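Local coordinates for putative N-acetylmuramoyl-L-alanine amidase,autolysin cwp6 (Peptoclostridium difficile, PDB 5J72), which probably hydrolyses the N-acetylmuramoyl-L-alanine amide bond of peptidoglycan, and carries cell-wall-binding CWB2 modules next to its zinc-dependent amidase domain, at residues 169-174 / 287-292; 260-265 / 281-286; 269-274 / 372-377. All blocks are in the same frame, centred on the assembly; numbering follows the deposited sequence.

Contact 1: residues 169-174 / 287-292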
loop_
_atom_site.group_PDB
_atom_site.type_symbol
_atom_site.label_atom_id
_atom_site.label_comp_id
_atom_site.label_asym_id
_atom_site.label_seq_id
_atom_site.Cartn_x
_atom_site.Cartn_y
_atom_site.Cartn_z
ATOM N N ASP A 169 -17.166 5.280 5.415
ATOM C CA ASP A 169 -17.492 6.675 5.620
ATOM C C ASP A 169 -16.318 7.488 6.129
ATOM O O ASP A 169 -16.248 8.674 5.850
ATOM C CB ASP A 169 -18.646 6.777 6.600
ATOM C CG ASP A 169 -19.978 6.859 5.884
ATOM O OD1 ASP A 169 -21.009 6.473 6.496
ATOM O OD2 ASP A 169 -19.996 7.311 4.707
ATOM N N GLY A 170 -15.397 6.882 6.870
ATOM C CA GLY A 170 -14.256 7.636 7.363
ATOM C C GLY A 170 -13.062 7.566 6.436
ATOM O O GLY A 170 -11.955 7.875 6.826
ATOM N N ILE A 171 -13.280 7.161 5.158
ATOM C CA ILE A 171 -12.177 7.023 4.257
ATOM C C ILE A 171 -11.524 8.361 3.900
ATOM O O ILE A 171 -10.461 8.329 3.293
ATOM C CB ILE A 171 -12.571 6.442 2.750
ATOM C CG1 ILE A 171 -13.641 7.425 2.130
ATOM C CG2 ILE A 171 -13.073 4.984 2.889
ATOM C CD1 ILE A 171 -14.597 6.829 1.060
ATOM N N THR A 172 -12.123 9.513 4.175
ATOM C CA THR A 172 -11.404 10.762 3.848
ATOM C C THR A 172 -10.956 11.430 5.193
ATOM O O THR A 172 -10.439 12.558 5.179
ATOM C CB THR A 172 -12.322 11.740 3.075
ATOM O OG1 THR A 172 -13.507 11.903 3.835
ATOM C CG2 THR A 172 -12.648 11.169 1.647
ATOM N N ALA A 173 -11.129 10.727 6.308
ATOM C CA ALA A 173 -10.755 11.234 7.653
ATOM C C ALA A 173 -9.262 11.260 7.878
ATOM O O ALA A 173 -8.839 12.082 8.663
ATOM C CB ALA A 173 -11.366 10.353 8.721
ATOM N N THR A 174 -8.418 10.416 7.177
ATOM C CA THR A 174 -6.981 10.431 7.502
ATOM C C THR A 174 -6.309 11.735 7.331
ATOM O O THR A 174 -5.543 12.108 8.209
ATOM C CB THR A 174 -6.207 9.273 6.739
ATOM O OG1 THR A 174 -6.651 8.062 7.340
ATOM C CG2 THR A 174 -4.729 9.390 6.866
ATOM N N ILE A 287 -8.687 14.456 0.428
ATOM C CA ILE A 287 -9.212 13.497 -0.552
ATOM C C ILE A 287 -10.626 14.040 -0.862
ATOM O O ILE A 287 -11.444 14.241 0.050
ATOM C CB ILE A 287 -9.331 12.070 0.024
ATOM C CG1 ILE A 287 -7.908 11.487 0.324
ATOM C CG2 ILE A 287 -10.094 11.172 -1.001
ATOM C CD1 ILE A 287 -8.058 10.186 1.224
ATOM N N ILE A 288 -10.877 14.328 -2.143
ATOM C CA ILE A 288 -12.157 14.895 -2.547
ATOM C C ILE A 288 -12.886 13.788 -3.233
ATOM O O ILE A 288 -12.371 13.184 -4.184
ATOM C CB ILE A 288 -11.895 16.080 -3.494
ATOM C CG1 ILE A 288 -11.265 17.290 -2.726
ATOM C CG2 ILE A 288 -13.241 16.482 -4.182
ATOM C CD1 ILE A 288 -12.228 17.976 -1.695
ATOM N N LEU A 289 -14.074 13.468 -2.754
ATOM C CA LEU A 289 -14.829 12.413 -3.383
ATOM C C LEU A 289 -15.759 12.972 -4.509
ATOM O O LEU A 289 -16.436 13.981 -4.330
ATOM C CB LEU A 289 -15.640 11.652 -2.331
ATOM C CG LEU A 289 -14.748 10.985 -1.276
ATOM C CD1 LEU A 289 -15.665 10.176 -0.277
ATOM C CD2 LEU A 289 -13.745 9.994 -1.983
ATOM N N ALA A 290 -15.800 12.282 -5.619
ATOM C CA ALA A 290 -16.540 12.759 -6.791
ATOM C C ALA A 290 -17.422 11.691 -7.416
ATOM O O ALA A 290 -17.467 10.523 -7.006
ATOM C CB ALA A 290 -15.523 13.203 -7.838
ATOM N N ASN A 291 -18.194 12.155 -8.450
ATOM C CA ASN A 291 -18.983 11.266 -9.283
ATOM C C ASN A 291 -18.077 10.923 -10.472
ATOM O O ASN A 291 -17.018 11.528 -10.638
ATOM C CB ASN A 291 -20.283 11.997 -9.785
ATOM C CG ASN A 291 -21.198 12.255 -8.625
ATOM O OD1 ASN A 291 -21.687 11.307 -8.051
ATOM N ND2 ASN A 291 -21.377 13.473 -8.147
ATOM N N LYS A 292 -18.484 10.005 -11.321
ATOM C CA LYS A 292 -17.666 9.637 -12.462
ATOM C C LYS A 292 -17.302 10.801 -13.373
ATOM O O LYS A 292 -16.149 10.890 -13.797
ATOM C CB LYS A 292 -18.390 8.582 -13.275
ATOM C CG LYS A 292 -17.585 8.163 -14.491
ATOM C CD LYS A 292 -18.101 6.832 -15.021
ATOM C CE LYS A 292 -17.838 6.679 -16.481
ATOM N NZ LYS A 292 -18.790 5.711 -17.092
HETATM O O HOH W 1 -9.522 14.365 3.374
#
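The methyl CG2 of Thr172 meets the side chains of Ile287 and Leu289, and through it a loop of one CWB2 module packs on a strand of the next. The loop carries a type I beta turn from Gly170 to Ala173, closed by the bond from Ala173 N to Gly170 O (3.0 Å). Its partner, strand 287-290, is an outermost strand of a four-stranded parallel sheet. The turn adds to the cover that helices 241-253 and 270-283 give this strand, and brings the first module onto the edge strand of the second.

Strand alternation sets the pattern. Ile287 and Leu289 turn their side chains to the loop, whereas Ile288 between them points away. Thr172 CG2 lies 3.6 Å from Leu289 CG, the two side chains meeting tip to tip, and 3.7 Å from Ile287 CG2. The methyl therefore sits against both hydrophobic residues of this strand face. The Thr172 torsion explains this: with chi1 at 53°, OG1 falls between the backbone N and carbonyl carbon, and CG2 stands anti to the carbonyl carbon. Thr172 also touches Ser245 and Ile248 of helix 241-253, while the Ser245 hydroxyl is hydrogen-bonded to Leu289 N.

At the end of its longer branch, Ile287 CD1 lies 3.7 Å from Ile171 O, a packing contact with the turn backbone. Ile171 CD1 lies 3.8 Å from Leu289 CD1 in the conformer described, but a second conformer exists and the detail is less certain. No direct hydrogen bond joins the segments, but a water bridges the two backbones. The water donates to Thr172 O (2.7 Å) and accepts from Ile287 N (3.1 Å).

Contact 2: residues 260-265 / 281-286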
loop_
_atom_site.group_PDB
_atom_site.type_symbol
_atom_site.label_atom_id
_atom_site.label_comp_id
_atom_site.label_asym_id
_atom_site.label_seq_id
_atom_site.Cartn_x
_atom_site.Cartn_y
_atom_site.Cartn_z
ATOM N N LYS A 260 -3.923 21.332 -2.945
ATOM C CA LYS A 260 -3.751 20.100 -3.699
ATOM C C LYS A 260 -4.906 19.165 -3.328
ATOM O O LYS A 260 -5.316 19.148 -2.154
ATOM C CB LYS A 260 -2.396 19.451 -3.320
ATOM C CG LYS A 260 -2.373 17.948 -3.573
ATOM C CD LYS A 260 -0.887 17.413 -3.741
ATOM C CE LYS A 260 0.123 18.066 -2.859
ATOM N NZ LYS A 260 1.436 17.286 -2.852
ATOM N N ILE A 261 -5.460 18.419 -4.288
ATOM C CA ILE A 261 -6.500 17.471 -3.938
ATOM C C ILE A 261 -6.216 16.127 -4.609
ATOM O O ILE A 261 -5.583 16.048 -5.655
ATOM C CB ILE A 261 -7.928 17.948 -4.324
ATOM C CG1 ILE A 261 -8.034 18.211 -5.845
ATOM C CG2 ILE A 261 -8.278 19.212 -3.500
ATOM C CD1 ILE A 261 -9.495 18.548 -6.239
ATOM N N TYR A 262 -6.656 15.062 -3.951
ATOM C CA TYR A 262 -6.553 13.725 -4.461
ATOM C C TYR A 262 -7.990 13.330 -4.635
ATOM O O TYR A 262 -8.710 13.220 -3.665
ATOM C CB TYR A 262 -5.868 12.789 -3.426
ATOM C CG TYR A 262 -4.400 13.147 -3.245
ATOM C CD1 TYR A 262 -3.431 12.657 -4.113
ATOM C CD2 TYR A 262 -3.987 13.973 -2.213
ATOM C CE1 TYR A 262 -2.090 12.956 -3.949
ATOM C CE2 TYR A 262 -2.635 14.312 -2.050
ATOM C CZ TYR A 262 -1.694 13.790 -2.926
ATOM O OH TYR A 262 -0.371 14.109 -2.833
ATOM N N ILE A 263 -8.427 13.075 -5.898
ATOM C CA ILE A 263 -9.837 12.746 -6.144
ATOM C C ILE A 263 -10.063 11.247 -6.281
ATOM O O ILE A 263 -9.254 10.533 -6.926
ATOM C CB ILE A 263 -10.235 13.455 -7.469
ATOM C CG1 ILE A 263 -10.173 14.978 -7.272
ATOM C CG2 ILE A 263 -11.629 13.020 -7.876
ATOM C CD1 ILE A 263 -10.212 15.749 -8.627
ATOM N N ALA A 264 -11.129 10.753 -5.706
ATOM C CA ALA A 264 -11.524 9.346 -5.886
ATOM C C ALA A 264 -13.056 9.345 -6.090
ATOM O O ALA A 264 -13.746 10.310 -5.687
ATOM C CB ALA A 264 -11.187 8.486 -4.648
ATOM N N ASN A 265 -13.577 8.265 -6.710
ATOM C CA ASN A 265 -15.028 8.145 -6.913
ATOM C C ASN A 265 -15.629 7.769 -5.545
ATOM O O ASN A 265 -15.237 6.784 -4.984
ATOM C CB ASN A 265 -15.307 7.096 -7.994
ATOM C CG ASN A 265 -16.773 7.052 -8.329
ATOM O OD1 ASN A 265 -17.594 6.845 -7.422
ATOM N ND2 ASN A 265 -17.166 7.248 -9.596
ATOM N N GLY A 281 -2.602 11.960 3.754
ATOM C CA GLY A 281 -2.358 12.255 5.175
ATOM C C GLY A 281 -0.996 12.873 5.395
ATOM O O GLY A 281 -0.866 13.830 6.166
ATOM N N GLU A 282 0.024 12.341 4.766
ATOM C CA GLU A 282 1.383 12.904 4.931
ATOM C C GLU A 282 1.426 14.354 4.404
ATOM O O GLU A 282 2.048 15.202 5.021
ATOM C CB GLU A 282 2.406 12.053 4.093
ATOM C CG GLU A 282 3.780 12.651 4.117
ATOM C CD GLU A 282 4.776 11.862 3.234
ATOM O OE1 GLU A 282 4.635 10.636 3.126
ATOM O OE2 GLU A 282 5.714 12.497 2.689
ATOM N N ASP A 283 0.735 14.620 3.289
ATOM C CA ASP A 283 0.697 15.975 2.720
ATOM C C ASP A 283 -0.285 16.873 3.475
ATOM O O ASP A 283 -0.223 18.068 3.316
ATOM C CB ASP A 283 0.173 15.921 1.286
ATOM C CG ASP A 283 1.153 15.300 0.277
ATOM O OD1 ASP A 283 2.274 14.898 0.692
ATOM O OD2 ASP A 283 0.796 15.232 -0.925
ATOM N N GLN A 284 -1.201 16.270 4.288
ATOM C CA GLN A 284 -2.278 17.032 4.973
ATOM C C GLN A 284 -3.065 17.799 3.944
ATOM O O GLN A 284 -3.365 19.000 4.135
ATOM C CB GLN A 284 -1.703 18.000 6.055
ATOM C CG GLN A 284 -0.912 17.175 7.060
ATOM C CD GLN A 284 -0.366 18.017 8.216
ATOM O OE1 GLN A 284 -0.855 19.094 8.506
ATOM N NE2 GLN A 284 0.647 17.499 8.903
ATOM N N GLN A 285 -3.394 17.132 2.838
ATOM C CA GLN A 285 -4.211 17.785 1.785
ATOM C C GLN A 285 -5.363 16.826 1.614
ATOM O O GLN A 285 -5.251 15.587 1.748
ATOM C CB GLN A 285 -3.395 18.079 0.515
ATOM C CG GLN A 285 -2.310 19.116 0.800
ATOM C CD GLN A 285 -2.865 20.536 0.895
ATOM O OE1 GLN A 285 -3.768 20.946 0.157
ATOM N NE2 GLN A 285 -2.355 21.295 1.846
ATOM N N PRO A 286 -6.553 17.352 1.320
ATOM C CA PRO A 286 -7.700 16.451 1.224
ATOM C C PRO A 286 -7.924 15.480 0.077
ATOM O O PRO A 286 -7.466 15.660 -1.041
ATOM C CB PRO A 286 -8.889 17.413 1.283
ATOM C CG PRO A 286 -8.365 18.712 0.715
ATOM C CD PRO A 286 -6.850 18.718 0.839
#
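Asp283, the last residue of helix 270-283, offers one carboxylate oxygen to two side chains of strand 260-265. Its OD2 receives the hydroxyl of Tyr262 at 2.5 Å (OH to OD2) nearly in line with the C-O bond, and Lys260 NZ forms a salt bridge to that OD2 at 2.9 Å. The lysine comes from above the carboxylate plane, and the two donors approach from opposite faces of it. A bend at chi3 (37°) in the otherwise extended Lys260 chain brings its ammonium there. Two donors on OD2 and the salt bridge from Lys279 to OD1 would be expected to stabilise the negative charge.

Two backbone amides of the strand also find acceptors here. Lys260 N donates to Gln285 OE1 at 3.1 Å, from above the amide carbonyl plane. This oxygen also accepts from Asn259 N, while Gln285 NE2 donates to Asp257 O, so Asp257 and Asn259, just before the strand, help Lys260 hold both ends of the amide. Tyr262 N donates to Pro286 O at 3.1 Å, a nearly straight bond in the carbonyl plane.

Gln284, with positive phi, is the C-prime residue of a Schellman motif ending the helix, from which the chain turns into the next strand. The whole is characteristic of the beta-alpha-beta unit formed by strand 260-265, helix 270-283 and strand 287-290.

Contact 3: residues 269-274 / 372-377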
loop_
_atom_site.group_PDB
_atom_site.type_symbol
_atom_site.label_atom_id
_atom_site.label_comp_id
_atom_site.label_asym_id
_atom_site.label_seq_id
_atom_site.Cartn_x
_atom_site.Cartn_y
_atom_site.Cartn_z
ATOM N N GLY A 269 -15.163 4.190 -5.723
ATOM C CA GLY A 269 -13.718 4.124 -5.550
ATOM C C GLY A 269 -13.290 4.160 -4.108
ATOM O O GLY A 269 -12.387 4.911 -3.727
ATOM N N GLU A 270 -13.956 3.351 -3.292
ATOM C CA GLU A 270 -13.623 3.291 -1.876
ATOM C C GLU A 270 -12.156 2.856 -1.702
ATOM O O GLU A 270 -11.442 3.434 -0.878
ATOM C CB GLU A 270 -14.553 2.297 -1.164
ATOM C CG GLU A 270 -15.969 2.854 -1.022
ATOM C CD GLU A 270 -16.947 1.861 -0.324
ATOM O OE1 GLU A 270 -18.139 2.226 -0.168
ATOM O OE2 GLU A 270 -16.520 0.751 0.082
ATOM N N TYR A 271 -11.713 1.805 -2.464
ATOM C CA TYR A 271 -10.323 1.363 -2.339
ATOM C C TYR A 271 -9.398 2.354 -3.011
ATOM O O TYR A 271 -8.239 2.417 -2.645
ATOM C CB TYR A 271 -10.122 -0.040 -2.919
ATOM C CG TYR A 271 -10.459 -1.059 -1.860
ATOM C CD1 TYR A 271 -11.748 -1.580 -1.749
ATOM C CD2 TYR A 271 -9.500 -1.491 -0.954
ATOM C CE1 TYR A 271 -12.065 -2.510 -0.775
ATOM C CE2 TYR A 271 -9.817 -2.418 0.042
ATOM C CZ TYR A 271 -11.097 -2.928 0.120
ATOM O OH TYR A 271 -11.433 -3.852 1.081
ATOM N N ASP A 272 -9.866 3.148 -3.961
ATOM C CA ASP A 272 -9.000 4.190 -4.524
ATOM C C ASP A 272 -8.713 5.224 -3.404
ATOM O O ASP A 272 -7.569 5.680 -3.204
ATOM C CB ASP A 272 -9.739 4.881 -5.690
ATOM C CG ASP A 272 -9.868 3.947 -6.874
ATOM O OD1 ASP A 272 -8.878 3.224 -7.181
ATOM O OD2 ASP A 272 -10.962 3.903 -7.490
ATOM N N ALA A 273 -9.788 5.623 -2.673
ATOM C CA ALA A 273 -9.650 6.605 -1.580
ATOM C C ALA A 273 -8.689 5.992 -0.486
ATOM O O ALA A 273 -7.751 6.639 -0.013
ATOM C CB ALA A 273 -11.033 6.917 -0.993
ATOM N N LEU A 274 -8.930 4.769 -0.105
ATOM C CA LEU A 274 -8.082 4.113 0.887
ATOM C C LEU A 274 -6.641 4.042 0.423
ATOM O O LEU A 274 -5.724 4.359 1.186
ATOM C CB LEU A 274 -8.610 2.613 1.001
ATOM C CG LEU A 274 -7.934 1.719 2.057
ATOM C CD1 LEU A 274 -8.805 0.499 2.326
ATOM C CD2 LEU A 274 -6.603 1.205 1.630
ATOM N N ASP A 372 -8.896 -7.136 2.498
ATOM C CA ASP A 372 -10.325 -7.496 2.471
ATOM C C ASP A 372 -11.198 -6.604 3.315
ATOM O O ASP A 372 -12.411 -6.705 3.216
ATOM C CB ASP A 372 -10.574 -8.957 2.920
ATOM C CG ASP A 372 -9.963 -9.331 4.254
ATOM O OD1 ASP A 372 -10.638 -10.014 5.049
ATOM O OD2 ASP A 372 -8.815 -8.976 4.498
ATOM N N ILE A 373 -10.639 -5.746 4.119
ATOM C CA ILE A 373 -11.492 -4.873 4.914
ATOM C C ILE A 373 -11.038 -3.454 4.667
ATOM O O ILE A 373 -9.939 -3.255 4.124
ATOM C CB ILE A 373 -11.378 -5.257 6.385
ATOM C CG1 ILE A 373 -9.900 -5.346 6.782
ATOM C CG2 ILE A 373 -12.080 -6.621 6.622
ATOM C CD1 ILE A 373 -9.770 -5.743 8.224
ATOM N N ILE A 374 -11.828 -2.498 4.992
ATOM C CA ILE A 374 -11.393 -1.125 4.772
ATOM C C ILE A 374 -10.872 -0.488 6.104
ATOM O O ILE A 374 -9.951 0.303 6.079
ATOM C CB ILE A 374 -12.635 -0.291 4.320
ATOM C CG1 ILE A 374 -13.133 -0.781 2.917
ATOM C CG2 ILE A 374 -12.290 1.193 4.295
ATOM C CD1 ILE A 374 -12.112 -0.526 1.851
ATOM N N VAL A 375 -11.499 -0.867 7.237
ATOM C CA VAL A 375 -11.253 -0.135 8.486
ATOM C C VAL A 375 -9.810 -0.188 8.984
ATOM O O VAL A 375 -9.380 0.821 9.516
ATOM C CB VAL A 375 -12.223 -0.668 9.560
ATOM C CG1 VAL A 375 -11.890 -2.141 9.890
ATOM C CG2 VAL A 375 -12.151 0.208 10.825
ATOM N N ASP A 376 -9.072 -1.299 8.806
ATOM C CA ASP A 376 -7.712 -1.330 9.368
ATOM C C ASP A 376 -6.837 -0.314 8.649
ATOM O O ASP A 376 -5.917 0.228 9.264
ATOM C CB ASP A 376 -7.104 -2.733 9.251
ATOM C CG ASP A 376 -7.592 -3.692 10.357
ATOM O OD1 ASP A 376 -8.327 -3.231 11.287
ATOM O OD2 ASP A 376 -7.262 -4.893 10.291
ATOM N N SER A 377 -7.072 -0.091 7.330
ATOM C CA SER A 377 -6.229 0.891 6.614
ATOM C C SER A 377 -6.639 2.295 7.056
ATOM O O SER A 377 -5.824 3.207 7.068
ATOM C CB SER A 377 -6.407 0.757 5.104
ATOM O OG SER A 377 -5.791 -0.461 4.709
#
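The hydroxyl of Tyr271 makes a weak hydrogen bond to Ser371 O, just before the facing loop segment, and Ile373 O lies 3.4 Å from Tyr271 OH. The phenol ring itself takes Ile374 CD1 over one face, offset toward the rim, in a CH-pi contact. The methyl is modelled too near the ring for its exact distances to be trusted, so only the placement matters. Arg346 makes a cation-pi interaction with the same ring.

Three residues further along helix 270-283, Leu274 extends toward Ser377. With CG anti to the backbone N (chi1 -176°), its branched end arrives there, and Leu274 CD2 lies 3.5 Å from Ser377 CB. CD1 also approaches Ile374 CD1. Leu274 has a second conformer, so these latter contacts hold for the one described. Ile393 of strand 391-394 touches both Tyr271 and Leu274.

Glu270 and Asp372, which contribute little area here, have salt-bridge partners outside the segments, Arg241 and Lys396. Here the N-terminal part of helix 270-283 packs on the loop leading into helix 375-387 and on Ser377, joining the second and third CWB2 modules in the chain.

In the fold
Three contacts of one chain show how repeated modules can be tied both locally and at long range. From the N terminus, residues 169-174 belong to the first CWB2 module and are the first half of contact 1, which closes a long loop at 287-292 in the second module. Contact 2 is nested inside that loop, closing the short excursion from strand 260-265 through helix 270-283. Contact 3 starts on the same helix and ends at 372-377 in the third module, so it crosses both others. Ile171 touches Ala273 and Ile374, linking contacts 1 and 3, while strands 260-265 and 287-290 are sheet neighbours joining contacts 1 and 2.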